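PDB 5C2I: Alr1585 protein from Nostoc sp., which probably catalyses the hydrogen peroxide-dependent oxidation of dyes and other reducing substrates, as a haem-containing DyP-type peroxidase. Local coordinates for residues M121-E126 with V255-E260; S130-P135 with Q396-Q401; H328-K333 with P419-P424. The protein carries 1 engineered substitution. One frame throughout, in Å; residues are numbered along the deposited sequence.

Interaction 1. Residues M121-E126 with V255-E260; sequences MGMKNE and VYRKLE
Met123 reaches across to Arg257 and Val255 and is the only residue of the loop 121-126 that touches the strand 255-260. Its chain leaves the loop with CG anti to the backbone N (chi1 -160°) and runs straight as far as the sulfur; a bend at chi3 then lays the terminal methyl against the strand. Met123 SD arrives at the edge of the Arg257 guanidinium, close to its plane, and accepts a weak hydrogen bond from Arg257 NH1, 3.6 Å long with 145° at the hydrogen. The aliphatic foot of the same arginine shares in the contact, Arg257 CG lying 3.8 Å from Met123 SD. Beyond the sulfur, Met123 CE sits 3.5 Å from Tyr256 O and 4.1 Å from Val255 CG1, a van der Waals finish. The firmer hold on the guanidinium comes from Asp134, which makes a salt bridge to Arg257 NH2; the sulfur adds a weak contact at NH1, which has a further partner outside the contact. Met450 and Tyr455 of strand 448-458 also pack on Met123. Strand 250-261 pairs with 383-390 and 448-458, so the contact joins the N-terminal and C-terminal halves of the DyP-type alpha+beta fold.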
loop_
_atom_site.group_PDB
_atom_site.type_symbol
_atom_site.label_atom_id
_atom_site.label_comp_id
_atom_site.label_asym_id
_atom_site.label_seq_id
_atom_site.Cartn_x
_atom_site.Cartn_y
_atom_site.Cartn_z
ATOM N N MET A 121 21.615 -25.238 35.378
ATOM C CA MET A 121 22.306 -26.221 34.565
ATOM C C MET A 121 22.735 -25.630 33.214
ATOM O O MET A 121 23.780 -25.979 32.693
ATOM C CB MET A 121 21.403 -27.449 34.386
ATOM C CG MET A 121 21.246 -28.223 35.692
ATOM S SD MET A 121 19.837 -29.327 35.666
ATOM C CE MET A 121 20.591 -30.812 34.924
ATOM N N GLY A 122 21.889 -24.793 32.623
ATOM C CA GLY A 122 22.134 -24.271 31.282
ATOM C C GLY A 122 21.578 -25.202 30.202
ATOM O O GLY A 122 21.481 -26.406 30.395
ATOM N N MET A 123 21.219 -24.626 29.058
ATOM C CA MET A 123 20.608 -25.411 27.955
ATOM C C MET A 123 21.616 -26.319 27.241
ATOM O O MET A 123 21.227 -27.209 26.516
ATOM C CB MET A 123 19.909 -24.474 26.951
ATOM C CG MET A 123 18.873 -25.178 26.081
ATOM S SD MET A 123 17.947 -24.064 25.047
ATOM C CE MET A 123 16.930 -23.179 26.263
ATOM N N LYS A 124 22.909 -26.063 27.414
ATOM C CA LYS A 124 23.941 -26.957 26.880
ATOM C C LYS A 124 24.173 -28.196 27.754
ATOM O O LYS A 124 24.824 -29.161 27.283
ATOM C CB LYS A 124 25.265 -26.236 26.755
ATOM C CG LYS A 124 25.305 -25.155 25.703
ATOM C CD LYS A 124 26.715 -24.551 25.673
ATOM C CE LYS A 124 26.852 -23.499 24.615
ATOM N NZ LYS A 124 26.245 -22.204 25.014
ATOM N N ASN A 125 23.638 -28.204 28.982
ATOM C CA ASN A 125 23.840 -29.322 29.904
ATOM C C ASN A 125 23.328 -30.630 29.282
ATOM O O ASN A 125 22.236 -30.661 28.696
ATOM C CB ASN A 125 23.158 -29.036 31.234
ATOM C CG ASN A 125 23.164 -30.225 32.185
ATOM O OD1 ASN A 125 22.402 -31.181 32.017
ATOM N ND2 ASN A 125 23.987 -30.141 33.228
ATOM N N GLU A 126 24.124 -31.703 29.396
ATOM C CA GLU A 126 23.809 -32.954 28.709
ATOM C C GLU A 126 22.497 -33.596 29.204
ATOM O O GLU A 126 21.736 -34.148 28.408
ATOM C CB GLU A 126 25.009 -33.942 28.847
ATOM C CG GLU A 126 24.789 -35.339 28.299
ATOM C CD GLU A 126 24.481 -35.359 26.809
ATOM O OE1 GLU A 126 24.714 -34.334 26.111
ATOM O OE2 GLU A 126 23.932 -36.376 26.337
ATOM N N VAL A 255 13.126 -18.794 28.605
ATOM C CA VAL A 255 13.645 -19.841 27.724
ATOM C C VAL A 255 13.766 -19.185 26.347
ATOM O O VAL A 255 12.786 -18.619 25.854
ATOM C CB VAL A 255 12.650 -21.009 27.634
ATOM C CG1 VAL A 255 13.028 -21.974 26.487
ATOM C CG2 VAL A 255 12.557 -21.754 28.945
ATOM N N TYR A 256 14.944 -19.244 25.745
ATOM C CA TYR A 256 15.199 -18.730 24.384
ATOM C C TYR A 256 15.704 -19.886 23.536
ATOM O O TYR A 256 16.681 -20.529 23.918
ATOM C CB TYR A 256 16.246 -17.598 24.424
ATOM C CG TYR A 256 16.401 -16.835 23.132
ATOM C CD1 TYR A 256 16.873 -17.463 21.942
ATOM C CD2 TYR A 256 16.087 -15.520 23.063
ATOM C CE1 TYR A 256 16.972 -16.761 20.763
ATOM C CE2 TYR A 256 16.232 -14.794 21.889
ATOM C CZ TYR A 256 16.647 -15.414 20.741
ATOM O OH TYR A 256 16.778 -14.689 19.596
ATOM N N ARG A 257 15.024 -20.155 22.412
ATOM C CA ARG A 257 15.389 -21.227 21.489
ATOM C C ARG A 257 15.200 -20.763 20.077
ATOM O O ARG A 257 14.114 -20.251 19.736
ATOM C CB ARG A 257 14.552 -22.475 21.744
ATOM C CG ARG A 257 14.867 -23.150 23.097
ATOM C CD ARG A 257 13.820 -24.150 23.538
ATOM N NE ARG A 257 13.710 -25.361 22.728
ATOM C CZ ARG A 257 14.540 -26.408 22.781
ATOM N NH1 ARG A 257 15.643 -26.414 23.533
ATOM N NH2 ARG A 257 14.277 -27.462 22.034
ATOM N N LYS A 258 16.255 -20.910 19.252
ATOM C CA LYS A 258 16.149 -20.580 17.848
ATOM C C LYS A 258 15.672 -21.822 17.081
ATOM O O LYS A 258 16.371 -22.841 17.077
ATOM C CB LYS A 258 17.459 -20.074 17.303
ATOM C CG LYS A 258 17.395 -19.720 15.827
ATOM C CD LYS A 258 18.679 -19.028 15.336
ATOM C CE LYS A 258 18.534 -18.525 13.899
ATOM N NZ LYS A 258 19.702 -17.758 13.396
ATOM N N LEU A 259 14.469 -21.751 16.527
ATOM C CA LEU A 259 13.824 -22.938 15.933
ATOM C C LEU A 259 13.649 -22.710 14.432
ATOM O O LEU A 259 12.767 -21.976 13.998
ATOM C CB LEU A 259 12.481 -23.190 16.642
ATOM C CG LEU A 259 12.519 -23.417 18.145
ATOM C CD1 LEU A 259 11.119 -23.716 18.706
ATOM C CD2 LEU A 259 13.482 -24.534 18.499
ATOM N N GLU A 260 14.478 -23.390 13.660
ATOM C CA GLU A 260 14.446 -23.304 12.210
ATOM C C GLU A 260 13.294 -24.110 11.637
ATOM O O GLU A 260 13.064 -25.251 12.058
ATOM C CB GLU A 260 15.741 -23.830 11.626
ATOM C CG GLU A 260 15.845 -23.696 10.118
ATOM C CD GLU A 260 17.173 -24.158 9.613
ATOM O OE1 GLU A 260 17.372 -25.388 9.628
ATOM O OE2 GLU A 260 18.024 -23.317 9.266
#

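Interaction 2. Residues S130-P135 with Q396-Q401; sequences SSLGDP and QFNFMQ. With HEM (protoporphyrin IX containing Fe), chain E; EDO (1,2-ethanediol), chain G.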
loop_
_atom_site.group_PDB
_atom_site.type_symbol
_atom_site.label_atom_id
_atom_site.label_comp_id
_atom_site.label_asym_id
_atom_site.label_seq_id
_atom_site.Cartn_x
_atom_site.Cartn_y
_atom_site.Cartn_z
ATOM N N SER A 130 19.345 -34.244 26.759
ATOM C CA SER A 130 18.744 -35.556 26.710
ATOM C C SER A 130 17.249 -35.539 27.062
ATOM O O SER A 130 16.438 -36.101 26.335
ATOM C CB SER A 130 19.486 -36.498 27.665
ATOM O OG SER A 130 18.889 -37.765 27.621
ATOM N N SER A 131 16.888 -34.859 28.147
ATOM C CA SER A 131 15.485 -34.731 28.562
ATOM C C SER A 131 14.585 -34.035 27.515
ATOM O O SER A 131 13.442 -34.446 27.297
ATOM C CB SER A 131 15.400 -34.050 29.932
ATOM O OG SER A 131 15.688 -32.664 29.792
ATOM N N LEU A 132 15.102 -33.018 26.820
ATOM C CA LEU A 132 14.345 -32.336 25.782
ATOM C C LEU A 132 14.306 -33.081 24.440
ATOM O O LEU A 132 13.504 -32.734 23.552
ATOM C CB LEU A 132 14.907 -30.946 25.563
ATOM C CG LEU A 132 14.853 -30.036 26.808
ATOM C CD1 LEU A 132 15.555 -28.737 26.507
ATOM C CD2 LEU A 132 13.390 -29.754 27.176
ATOM N N GLY A 133 15.172 -34.067 24.264
ATOM C CA GLY A 133 15.338 -34.741 22.943
ATOM C C GLY A 133 16.094 -33.888 21.947
ATOM O O GLY A 133 16.011 -34.107 20.713
ATOM N N ASP A 134 16.839 -32.924 22.487
ATOM C CA ASP A 134 17.511 -31.913 21.680
ATOM C C ASP A 134 18.719 -32.491 20.964
ATOM O O ASP A 134 19.298 -33.512 21.388
ATOM C CB ASP A 134 17.966 -30.733 22.563
ATOM C CG ASP A 134 16.945 -29.617 22.663
ATOM O OD1 ASP A 134 15.927 -29.594 21.920
ATOM O OD2 ASP A 134 17.191 -28.719 23.478
ATOM N N PRO A 135 19.129 -31.837 19.864
ATOM C CA PRO A 135 20.249 -32.334 19.114
ATOM C C PRO A 135 21.573 -32.003 19.792
ATOM O O PRO A 135 21.618 -31.241 20.749
ATOM C CB PRO A 135 20.140 -31.587 17.787
ATOM C CG PRO A 135 19.530 -30.294 18.148
ATOM C CD PRO A 135 18.562 -30.621 19.256
ATOM N N GLN A 396 7.341 -25.971 33.696
ATOM C CA GLN A 396 6.642 -25.265 32.609
ATOM C C GLN A 396 7.265 -25.625 31.253
ATOM O O GLN A 396 6.999 -26.714 30.781
ATOM C CB GLN A 396 6.488 -23.756 32.941
ATOM C CG GLN A 396 5.577 -23.645 34.171
ATOM C CD GLN A 396 5.473 -22.264 34.804
ATOM O OE1 GLN A 396 6.202 -21.935 35.746
ATOM N NE2 GLN A 396 4.583 -21.445 34.275
ATOM N N PHE A 397 8.112 -24.801 30.643
ATOM C CA PHE A 397 8.640 -25.177 29.335
ATOM C C PHE A 397 9.202 -26.620 29.278
ATOM O O PHE A 397 8.891 -27.361 28.338
ATOM C CB PHE A 397 9.692 -24.219 28.788
ATOM C CG PHE A 397 10.368 -24.749 27.580
ATOM C CD1 PHE A 397 9.762 -24.643 26.334
ATOM C CD2 PHE A 397 11.567 -25.435 27.673
ATOM C CE1 PHE A 397 10.363 -25.240 25.212
ATOM C CE2 PHE A 397 12.152 -25.999 26.570
ATOM C CZ PHE A 397 11.547 -25.899 25.333
ATOM N N ASN A 398 10.125 -26.974 30.176
ATOM C CA ASN A 398 10.760 -28.290 30.061
ATOM C C ASN A 398 9.736 -29.417 30.166
ATOM O O ASN A 398 9.865 -30.456 29.491
ATOM C CB ASN A 398 11.863 -28.506 31.102
ATOM C CG ASN A 398 13.195 -27.889 30.706
ATOM O OD1 ASN A 398 13.276 -27.035 29.828
ATOM N ND2 ASN A 398 14.244 -28.311 31.381
ATOM N N PHE A 399 8.773 -29.230 31.063
ATOM C CA PHE A 399 7.675 -30.182 31.269
ATOM C C PHE A 399 6.839 -30.332 29.999
ATOM O O PHE A 399 6.587 -31.438 29.558
ATOM C CB PHE A 399 6.820 -29.721 32.442
ATOM C CG PHE A 399 5.901 -30.766 32.987
ATOM C CD1 PHE A 399 4.672 -31.023 32.374
ATOM C CD2 PHE A 399 6.225 -31.457 34.156
ATOM C CE1 PHE A 399 3.814 -31.987 32.892
ATOM C CE2 PHE A 399 5.352 -32.394 34.687
ATOM C CZ PHE A 399 4.159 -32.697 34.030
ATOM N N MET A 400 6.476 -29.200 29.393
ATOM C CA MET A 400 5.644 -29.182 28.230
ATOM C C MET A 400 6.335 -29.928 27.068
ATOM O O MET A 400 5.709 -30.774 26.408
ATOM C CB MET A 400 5.304 -27.758 27.862
ATOM C CG MET A 400 4.309 -27.583 26.760
ATOM S SD MET A 400 3.887 -25.846 26.533
ATOM C CE MET A 400 2.831 -25.605 27.949
ATOM N N GLN A 401 7.610 -29.617 26.831
ATOM C CA GLN A 401 8.359 -30.281 25.748
ATOM C C GLN A 401 8.571 -31.766 26.058
ATOM O O GLN A 401 8.294 -32.638 25.206
ATOM C CB GLN A 401 9.701 -29.599 25.527
ATOM C CG GLN A 401 10.506 -30.149 24.351
ATOM C CD GLN A 401 10.025 -29.644 23.012
ATOM O OE1 GLN A 401 9.874 -28.432 22.794
ATOM N NE2 GLN A 401 9.758 -30.558 22.109
HETATM C CHA HEM E . 0.234 -22.690 20.222
HETATM C CHB HEM E . 3.076 -22.872 16.330
HETATM C CHC HEM E . 6.801 -24.167 19.136
HETATM C CHD HEM E . 3.867 -24.217 22.953
HETATM C C1A HEM E . 0.678 -22.647 18.910
HETATM C C2A HEM E . -0.137 -22.351 17.778
HETATM C C3A HEM E . 0.663 -22.403 16.691
HETATM C C4A HEM E . 1.965 -22.702 17.150
HETATM C CMA HEM E . 0.293 -22.136 15.257
HETATM C CAA HEM E . -1.637 -22.027 17.764
HETATM C CBA HEM E . -2.053 -20.566 17.951
HETATM C CGA HEM E . -1.572 -20.089 19.294
HETATM O O1A HEM E . -2.229 -20.302 20.355
HETATM O O2A HEM E . -0.501 -19.482 19.345
HETATM C C1B HEM E . 4.350 -23.200 16.791
HETATM C C2B HEM E . 5.511 -23.299 15.947
HETATM C C3B HEM E . 6.543 -23.612 16.716
HETATM C C4B HEM E . 5.991 -23.775 18.063
HETATM C CMB HEM E . 5.522 -23.045 14.481
HETATM C CAB HEM E . 7.987 -23.775 16.411
HETATM C CBB HEM E . 8.602 -23.197 15.364
HETATM C C1C HEM E . 6.319 -24.352 20.442
HETATM C C2C HEM E . 7.026 -24.879 21.503
HETATM C C3C HEM E . 6.178 -24.913 22.579
HETATM C C4C HEM E . 4.958 -24.374 22.155
HETATM C CMC HEM E . 8.469 -25.290 21.534
HETATM C CAC HEM E . 6.404 -25.423 23.931
HETATM C CBC HEM E . 7.204 -26.387 24.316
HETATM C C1D HEM E . 2.671 -23.678 22.482
HETATM C C2D HEM E . 1.547 -23.445 23.382
HETATM C C3D HEM E . 0.524 -23.067 22.628
HETATM C C4D HEM E . 1.068 -23.026 21.254
HETATM C CMD HEM E . 1.505 -23.617 24.891
HETATM C CAD HEM E . -0.841 -22.675 23.117
HETATM C CBD HEM E . -1.793 -23.864 23.287
HETATM C CGD HEM E . -3.105 -23.383 23.815
HETATM O O1D HEM E . -4.100 -23.681 23.160
HETATM O O2D HEM E . -3.210 -22.703 24.893
HETATM N NA HEM E . 1.947 -22.936 18.505
HETATM N NB HEM E . 4.678 -23.562 17.991
HETATM N NC HEM E . 5.024 -24.132 20.811
HETATM N ND HEM E . 2.327 -23.492 21.205
HETATM FE FE HEM E . 3.460 -23.558 19.646
HETATM C C1 EDO G . 4.847 -23.134 38.830
HETATM O O1 EDO G . 5.523 -23.783 37.747
HETATM C C2 EDO G . 3.319 -23.174 38.778
HETATM O O2 EDO G . 2.716 -22.709 37.572
HETATM O O HOH W 1 4.291 -21.404 20.018
#
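Leu132 carries its CG anti to the carbonyl carbon (chi1 -61°), which sends CD2 across to helix 397-405, while Gln401 starts with CG anti to the backbone N (chi1 -176°) and presents its CB and CG to that methyl. CD2 of Leu132 carries the contact: it lies 4.0 Å from Gln401 CB, 4.0 Å from Phe397 CE2, approaching that ring obliquely, and 3.8 Å from Asn398 OD1. The last is a van der Waals contact of a methyl; the polar partner of Asn398 OD1 is the hydroxyl of Tyr455. Helix 126-132 ends at this point in a Schellman motif: Gly133, with positive phi, bonds back into the last turn, its N 3.2 Å from Ser130 O. The helix end thereby meets the first turn of helix 397-405, where Gln396 is the N-cap residue. That turn lines one edge of the haem pocket. Phe397 CE1 is 3.5 Å from vinyl carbon CBC of the haem, and Met400 SD comes within 3.6 Å of CAC on the same vinyl group. Bent at chi2 (79°), Gln401 turns its amide down beside them, OE1 at 3.7 Å from the haem methyl CMC and NE2 hydrogen-bonded to Asn406 OD1.

Interaction 3. Residues H328-K333 with P419-P424; sequences HSHTRK and PLIGQP. With HEM (protoporphyrin IX containing Fe), chain E.
Leu420 and Ile421 pack on the His330 ring and Pro419 packs on His328, the first two closing round the ligand of the haem iron. One contact is CH-pi: Leu420 CD2 sits over one face of the His330 ring, 3.7 Å from its centroid and 19° off the normal. What this packing surrounds is a metal bond. CG of His330 stands anti to the backbone N (chi1 -178°), the imidazole points down at the haem, and His330 NE2 binds the iron at 2.1 Å. A water occupies the opposite axial position, 2.3 Å from the iron. His330 ND1 is hydrogen-bonded to Asp418 OD2, which fixes the rotation of the ring; this histidine-aspartate pair on the proximal side of the haem is the classic peroxidase arrangement, and His330 comes from the first turn of helix 330-334. The remaining contacts are van der Waals. At the ring edge, in plane, Ile421 CD1 lies 3.7 Å from His330 CE1, while Ile421 CG2 drops onto the porphyrin, 3.5 Å from haem CHC. With an alanine here in place of Ile421 both branches go, which would probably open a gap beside His330 CE1 and leave the porphyrin less covered near CHC. Farther up, Pro419 CD fits closely against the backbone of the other segment, 3.0 Å from His328 O; the two side chains cross at about a right angle, Pro419 CD meeting the imidazole obliquely, 3.9 Å from His328 CD2.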
loop_
_atom_site.group_PDB
_atom_site.type_symbol
_atom_site.label_atom_id
_atom_site.label_comp_id
_atom_site.label_asym_id
_atom_site.label_seq_id
_atom_site.Cartn_x
_atom_site.Cartn_y
_atom_site.Cartn_z
ATOM N N HIS A 328 -2.827 -35.753 19.329
ATOM C CA HIS A 328 -1.484 -35.352 18.964
ATOM C C HIS A 328 -1.330 -33.917 18.462
ATOM O O HIS A 328 -0.207 -33.476 18.307
ATOM C CB HIS A 328 -0.901 -36.325 17.914
ATOM C CG HIS A 328 -1.628 -36.273 16.609
ATOM N ND1 HIS A 328 -2.441 -37.281 16.161
ATOM C CD2 HIS A 328 -1.667 -35.316 15.659
ATOM C CE1 HIS A 328 -2.950 -36.949 14.986
ATOM N NE2 HIS A 328 -2.501 -35.760 14.667
ATOM N N SER A 329 -2.436 -33.225 18.149
ATOM C CA SER A 329 -2.354 -31.918 17.552
ATOM C C SER A 329 -1.617 -30.984 18.496
ATOM O O SER A 329 -1.786 -31.062 19.716
ATOM C CB SER A 329 -3.742 -31.376 17.212
ATOM O OG SER A 329 -4.440 -32.235 16.311
ATOM N N HIS A 330 -0.797 -30.119 17.921
ATOM C CA HIS A 330 0.042 -29.223 18.729
ATOM C C HIS A 330 -0.704 -28.515 19.890
ATOM O O HIS A 330 -0.195 -28.511 21.024
ATOM C CB HIS A 330 0.731 -28.227 17.819
ATOM C CG HIS A 330 1.657 -27.279 18.533
ATOM N ND1 HIS A 330 2.739 -27.703 19.273
ATOM C CD2 HIS A 330 1.701 -25.924 18.538
ATOM C CE1 HIS A 330 3.419 -26.648 19.696
ATOM N NE2 HIS A 330 2.817 -25.565 19.249
ATOM N N THR A 331 -1.866 -27.931 19.610
ATOM C CA THR A 331 -2.616 -27.215 20.650
ATOM C C THR A 331 -3.079 -28.107 21.761
ATOM O O THR A 331 -3.042 -27.730 22.934
ATOM C CB THR A 331 -3.837 -26.411 20.100
ATOM O OG1 THR A 331 -4.701 -27.285 19.399
ATOM C CG2 THR A 331 -3.385 -25.282 19.180
ATOM N N ARG A 332 -3.455 -29.325 21.415
ATOM C CA ARG A 332 -3.972 -30.239 22.406
ATOM C C ARG A 332 -2.862 -30.946 23.210
ATOM O O ARG A 332 -3.074 -31.295 24.374
ATOM C CB ARG A 332 -4.884 -31.277 21.730
ATOM C CG ARG A 332 -5.722 -32.087 22.710
ATOM C CD ARG A 332 -6.925 -32.718 22.066
ATOM N NE ARG A 332 -7.764 -33.356 23.059
ATOM C CZ ARG A 332 -8.995 -33.815 22.840
ATOM N NH1 ARG A 332 -9.597 -33.672 21.664
ATOM N NH2 ARG A 332 -9.689 -34.318 23.859
ATOM N N LYS A 333 -1.684 -31.126 22.605
ATOM C CA LYS A 333 -0.505 -31.621 23.316
ATOM C C LYS A 333 0.045 -30.579 24.313
ATOM O O LYS A 333 0.332 -30.909 25.470
ATOM C CB LYS A 333 0.603 -31.931 22.332
ATOM C CG LYS A 333 0.412 -33.257 21.629
ATOM C CD LYS A 333 0.895 -34.422 22.499
ATOM C CE LYS A 333 1.534 -35.550 21.738
ATOM N NZ LYS A 333 2.306 -36.491 22.598
ATOM N N PRO A 419 3.302 -33.585 16.139
ATOM C CA PRO A 419 3.903 -33.660 14.794
ATOM C C PRO A 419 4.567 -32.358 14.374
ATOM O O PRO A 419 5.401 -32.347 13.464
ATOM C CB PRO A 419 2.703 -33.941 13.888
ATOM C CG PRO A 419 1.568 -33.283 14.620
ATOM C CD PRO A 419 1.834 -33.586 16.069
ATOM N N LEU A 420 4.284 -31.283 15.109
ATOM C CA LEU A 420 4.936 -30.016 14.855
ATOM C C LEU A 420 6.282 -29.891 15.550
ATOM O O LEU A 420 7.266 -29.559 14.907
ATOM C CB LEU A 420 3.979 -28.879 15.308
ATOM C CG LEU A 420 4.317 -27.481 14.836
ATOM C CD1 LEU A 420 4.204 -27.381 13.319
ATOM C CD2 LEU A 420 3.403 -26.439 15.506
ATOM N N ILE A 421 6.353 -30.182 16.866
ATOM C CA ILE A 421 7.555 -29.917 17.655
ATOM C C ILE A 421 8.093 -31.120 18.439
ATOM O O ILE A 421 9.146 -31.027 19.095
ATOM C CB ILE A 421 7.334 -28.776 18.701
ATOM C CG1 ILE A 421 6.324 -29.196 19.766
ATOM C CG2 ILE A 421 6.930 -27.502 18.048
ATOM C CD1 ILE A 421 6.360 -28.382 21.052
ATOM N N GLY A 422 7.431 -32.267 18.368
ATOM C CA GLY A 422 7.860 -33.408 19.116
ATOM C C GLY A 422 9.171 -34.004 18.611
ATOM O O GLY A 422 9.329 -34.224 17.410
ATOM N N GLN A 423 10.085 -34.293 19.520
ATOM C CA GLN A 423 11.375 -34.963 19.191
ATOM C C GLN A 423 11.552 -36.198 20.045
ATOM O O GLN A 423 11.491 -36.084 21.269
ATOM C CB GLN A 423 12.597 -34.059 19.508
ATOM C CG GLN A 423 12.359 -32.634 19.607
ATOM C CD GLN A 423 13.634 -31.817 19.734
ATOM O OE1 GLN A 423 14.219 -31.457 18.737
ATOM N NE2 GLN A 423 13.972 -31.413 20.947
ATOM N N PRO A 424 11.859 -37.369 19.424
ATOM C CA PRO A 424 11.993 -37.577 17.983
ATOM C C PRO A 424 10.647 -37.661 17.293
ATOM O O PRO A 424 9.615 -37.844 17.983
ATOM C CB PRO A 424 12.711 -38.924 17.898
ATOM C CG PRO A 424 12.256 -39.672 19.141
ATOM C CD PRO A 424 12.210 -38.581 20.189
HETATM C CHA HEM E . 0.234 -22.690 20.222
HETATM C CHB HEM E . 3.076 -22.872 16.330
HETATM C CHC HEM E . 6.801 -24.167 19.136
HETATM C CHD HEM E . 3.867 -24.217 22.953
HETATM C C1A HEM E . 0.678 -22.647 18.910
HETATM C C2A HEM E . -0.137 -22.351 17.778
HETATM C C3A HEM E . 0.663 -22.403 16.691
HETATM C C4A HEM E . 1.965 -22.702 17.150
HETATM C CMA HEM E . 0.293 -22.136 15.257
HETATM C CAA HEM E . -1.637 -22.027 17.764
HETATM C CBA HEM E . -2.053 -20.566 17.951
HETATM C CGA HEM E . -1.572 -20.089 19.294
HETATM O O1A HEM E . -2.229 -20.302 20.355
HETATM O O2A HEM E . -0.501 -19.482 19.345
HETATM C C1B HEM E . 4.350 -23.200 16.791
HETATM C C2B HEM E . 5.511 -23.299 15.947
HETATM C C3B HEM E . 6.543 -23.612 16.716
HETATM C C4B HEM E . 5.991 -23.775 18.063
HETATM C CMB HEM E . 5.522 -23.045 14.481
HETATM C CAB HEM E . 7.987 -23.775 16.411
HETATM C CBB HEM E . 8.602 -23.197 15.364
HETATM C C1C HEM E . 6.319 -24.352 20.442
HETATM C C2C HEM E . 7.026 -24.879 21.503
HETATM C C3C HEM E . 6.178 -24.913 22.579
HETATM C C4C HEM E . 4.958 -24.374 22.155
HETATM C CMC HEM E . 8.469 -25.290 21.534
HETATM C CAC HEM E . 6.404 -25.423 23.931
HETATM C CBC HEM E . 7.204 -26.387 24.316
HETATM C C1D HEM E . 2.671 -23.678 22.482
HETATM C C2D HEM E . 1.547 -23.445 23.382
HETATM C C3D HEM E . 0.524 -23.067 22.628
HETATM C C4D HEM E . 1.068 -23.026 21.254
HETATM C CMD HEM E . 1.505 -23.617 24.891
HETATM C CAD HEM E . -0.841 -22.675 23.117
HETATM C CBD HEM E . -1.793 -23.864 23.287
HETATM C CGD HEM E . -3.105 -23.383 23.815
HETATM O O1D HEM E . -4.100 -23.681 23.160
HETATM O O2D HEM E . -3.210 -22.703 24.893
HETATM N NA HEM E . 1.947 -22.936 18.505
HETATM N NB HEM E . 4.678 -23.562 17.991
HETATM N NC HEM E . 5.024 -24.132 20.811
HETATM N ND HEM E . 2.327 -23.492 21.205
HETATM FE FE HEM E . 3.460 -23.558 19.646
HETATM O O HOH W 1 4.291 -21.404 20.018
#

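Overall arrangement
The three contacts form a chain leading to the haem. Interactions 1 and 2, with centres about 9 Å apart, are joined by Arg257 of interaction 1: its NH2 makes a 2.7 Å salt bridge to Asp134 OD1, and its CD packs 3.4 Å from Phe397 CZ. Asp134 passes the link on to interaction 3, centred about 12 Å from the centre of interaction 2: Gln423 NE2 probably bonds both Asp134 OD1, at 2.8 Å, and Leu132 O, at 3.0 Å. Interactions 2 and 3 touch the haem at a vinyl-bearing edge and on the proximal side; interaction 1, its centre about 19 Å from that of interaction 3, also reaches it, through Leu259.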